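Local coordinates for protein endo-1,4-beta-xylanase (Bacteroides thetaiotaomicron VPI-5482, PDB 3KST) that probably hydrolyses O-glycosidic bonds, as a calcium-binding glycoside hydrolase of family 43 linked to xylan breakdown, at residues 145-150 with 169-174. Sequence-based numbering, arbitrary orientation.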
loop_
_atom_site.group_PDB
_atom_site.type_symbol
_atom_site.label_atom_id
_atom_site.label_comp_id
_atom_site.label_asym_id
_atom_site.label_seq_id
_atom_site.Cartn_x
_atom_site.Cartn_y
_atom_site.Cartn_z
ATOM N N PHE A 145 5.860 -2.209 8.354
ATOM C CA PHE A 145 5.272 -3.526 8.145
ATOM C C PHE A 145 4.515 -3.906 9.400
ATOM O O PHE A 145 4.709 -3.271 10.442
ATOM C CB PHE A 145 6.365 -4.565 7.812
ATOM C CG PHE A 145 7.469 -4.636 8.822
ATOM C CD1 PHE A 145 8.583 -3.782 8.707
ATOM C CD2 PHE A 145 7.443 -5.564 9.863
ATOM C CE1 PHE A 145 9.612 -3.829 9.625
ATOM C CE2 PHE A 145 8.495 -5.614 10.785
ATOM C CZ PHE A 145 9.580 -4.741 10.648
ATOM N N VAL A 146 3.666 -4.918 9.280
ATOM C CA VAL A 146 2.822 -5.419 10.369
ATOM C C VAL A 146 3.437 -6.626 11.018
ATOM O O VAL A 146 3.847 -7.549 10.303
ATOM C CB VAL A 146 1.437 -5.891 9.832
ATOM C CG1 VAL A 146 0.647 -6.739 10.886
ATOM C CG2 VAL A 146 0.610 -4.678 9.341
ATOM N N ARG A 147 3.547 -6.615 12.351
ATOM C CA ARG A 147 3.885 -7.823 13.107
ATOM C C ARG A 147 2.621 -8.157 13.897
ATOM O O ARG A 147 1.850 -7.259 14.298
ATOM C CB ARG A 147 5.036 -7.622 14.071
ATOM C CG ARG A 147 6.336 -7.206 13.412
ATOM C CD ARG A 147 7.378 -6.845 14.458
ATOM N NE ARG A 147 7.772 -7.963 15.306
ATOM C CZ ARG A 147 8.448 -7.862 16.463
ATOM N NH1 ARG A 147 8.804 -6.676 16.953
ATOM N NH2 ARG A 147 8.750 -8.959 17.143
ATOM N N PHE A 148 2.457 -9.438 14.177
ATOM C CA PHE A 148 1.294 -9.950 14.908
ATOM C C PHE A 148 1.655 -10.020 16.393
ATOM O O PHE A 148 1.754 -11.097 16.990
ATOM C CB PHE A 148 0.875 -11.301 14.323
ATOM C CG PHE A 148 0.743 -11.269 12.840
ATOM C CD1 PHE A 148 -0.363 -10.666 12.247
ATOM C CD2 PHE A 148 1.738 -11.787 12.027
ATOM C CE1 PHE A 148 -0.476 -10.621 10.859
ATOM C CE2 PHE A 148 1.634 -11.736 10.658
ATOM C CZ PHE A 148 0.525 -11.159 10.064
ATOM N N THR A 149 1.861 -8.844 16.983
ATOM C CA THR A 149 2.312 -8.707 18.365
ATOM C C THR A 149 1.209 -8.374 19.355
ATOM O O THR A 149 1.342 -8.695 20.535
ATOM C CB THR A 149 3.425 -7.654 18.477
ATOM O OG1 THR A 149 3.005 -6.407 17.883
ATOM C CG2 THR A 149 4.694 -8.157 17.763
ATOM N N ASP A 150 0.146 -7.718 18.889
ATOM C CA ASP A 150 -0.998 -7.356 19.760
ATOM C C ASP A 150 -2.088 -6.951 18.789
ATOM O O ASP A 150 -2.419 -5.758 18.624
ATOM C CB ASP A 150 -0.628 -6.216 20.699
ATOM C CG ASP A 150 -1.701 -5.936 21.743
ATOM O OD1 ASP A 150 -2.758 -6.610 21.766
ATOM O OD2 ASP A 150 -1.433 -5.061 22.588
ATOM N N GLU A 169 17.840 -4.319 15.571
ATOM C CA GLU A 169 18.064 -3.442 16.721
ATOM C C GLU A 169 17.347 -2.073 16.619
ATOM O O GLU A 169 17.246 -1.373 17.622
ATOM C CB GLU A 169 19.570 -3.226 16.980
ATOM C CG GLU A 169 20.356 -2.255 16.049
ATOM C CD GLU A 169 20.655 -2.755 14.639
ATOM O OE1 GLU A 169 20.433 -3.954 14.309
ATOM O OE2 GLU A 169 21.155 -1.908 13.862
ATOM N N THR A 170 16.891 -1.677 15.429
ATOM C CA THR A 170 16.147 -0.424 15.233
ATOM C C THR A 170 14.609 -0.622 15.282
ATOM O O THR A 170 13.879 0.361 15.104
ATOM C CB THR A 170 16.535 0.285 13.925
ATOM O OG1 THR A 170 16.061 -0.474 12.809
ATOM C CG2 THR A 170 18.067 0.481 13.844
ATOM N N LEU A 171 14.130 -1.851 15.536
ATOM C CA LEU A 171 12.678 -2.112 15.668
ATOM C C LEU A 171 12.008 -1.132 16.629
ATOM O O LEU A 171 12.510 -0.891 17.737
ATOM C CB LEU A 171 12.344 -3.538 16.099
ATOM C CG LEU A 171 12.401 -4.577 14.988
ATOM C CD1 LEU A 171 12.573 -5.978 15.518
ATOM C CD2 LEU A 171 11.089 -4.440 14.102
ATOM N N ASN A 172 10.918 -0.547 16.150
ATOM C CA ASN A 172 10.068 0.386 16.895
ATOM C C ASN A 172 8.603 0.121 16.597
ATOM O O ASN A 172 8.234 -0.136 15.441
ATOM C CB ASN A 172 10.386 1.835 16.514
ATOM C CG ASN A 172 11.519 2.418 17.318
ATOM O OD1 ASN A 172 11.308 2.915 18.426
ATOM N ND2 ASN A 172 12.720 2.419 16.743
ATOM N N GLN A 173 7.776 0.231 17.622
ATOM C CA GLN A 173 6.343 0.037 17.493
ATOM C C GLN A 173 5.650 1.362 17.145
ATOM O O GLN A 173 5.789 2.364 17.880
ATOM C CB GLN A 173 5.758 -0.566 18.771
ATOM C CG GLN A 173 4.239 -0.691 18.687
ATOM C CD GLN A 173 3.679 -1.379 19.874
ATOM O OE1 GLN A 173 3.986 -2.534 20.120
ATOM N NE2 GLN A 173 2.789 -0.691 20.596
ATOM N N CYS A 174 4.845 1.342 16.073
ATOM C CA CYS A 174 4.186 2.557 15.568
ATOM C C CYS A 174 2.707 2.722 15.988
ATOM O O CYS A 174 2.373 3.663 16.699
ATOM C CB CYS A 174 4.275 2.666 14.028
ATOM S SG CYS A 174 5.957 2.447 13.326
HETATM O O HOH W 1 2.627 -4.816 20.162
#
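This contact spans one blade of the five-bladed beta-propeller of family 43, a four-stranded antiparallel sheet. L171 of 169-174, the segment that leads into edge strand 172-175, meets F145 and R147 of strand 141-148. Strand 152-158 runs between the two and bonds to both through its backbone, so the two meet through side chains and one bridging water. The CA atoms of R147 and Q173 lie 9.3 Å apart.

L171 touches with both branches of its fork. CD2 approaches CZ of F145 at 3.8 Å, obliquely to the ring. The two side chains cross at about a right angle. CG of F145 sits between the backbone N and the carbonyl carbon (chi1 55°), and this turn brings the far end of the ring to L171. The other methyl, CD1, lies 4.1 Å from NH1 of R147.

The R147 chain bends at chi3 (64°) before it reaches the guanidinium group. T149 CG2, from the same segment, lies 3.9 Å above one face of that group, offset toward its rim. NE of R147 forms a salt bridge with E126, and R147 also makes a cation-pi contact with W155.

A water links the segments further along. It donates to OE1 of Q173 at 2.7 Å and is 2.8 Å from OG1 of T149, which is also hydrogen-bonded to W155. The extended Q173 chain carries its amide to this water.

F145 is buried near D130, a predicted modulator of the catalytic acid. The direct contact is van der Waals; the two segments together bury only 137 Å². L171 thus adds apolar packing to the blade, while the salt bridge to E126 probably offsets the charge of R147 and the water supplies the polar link.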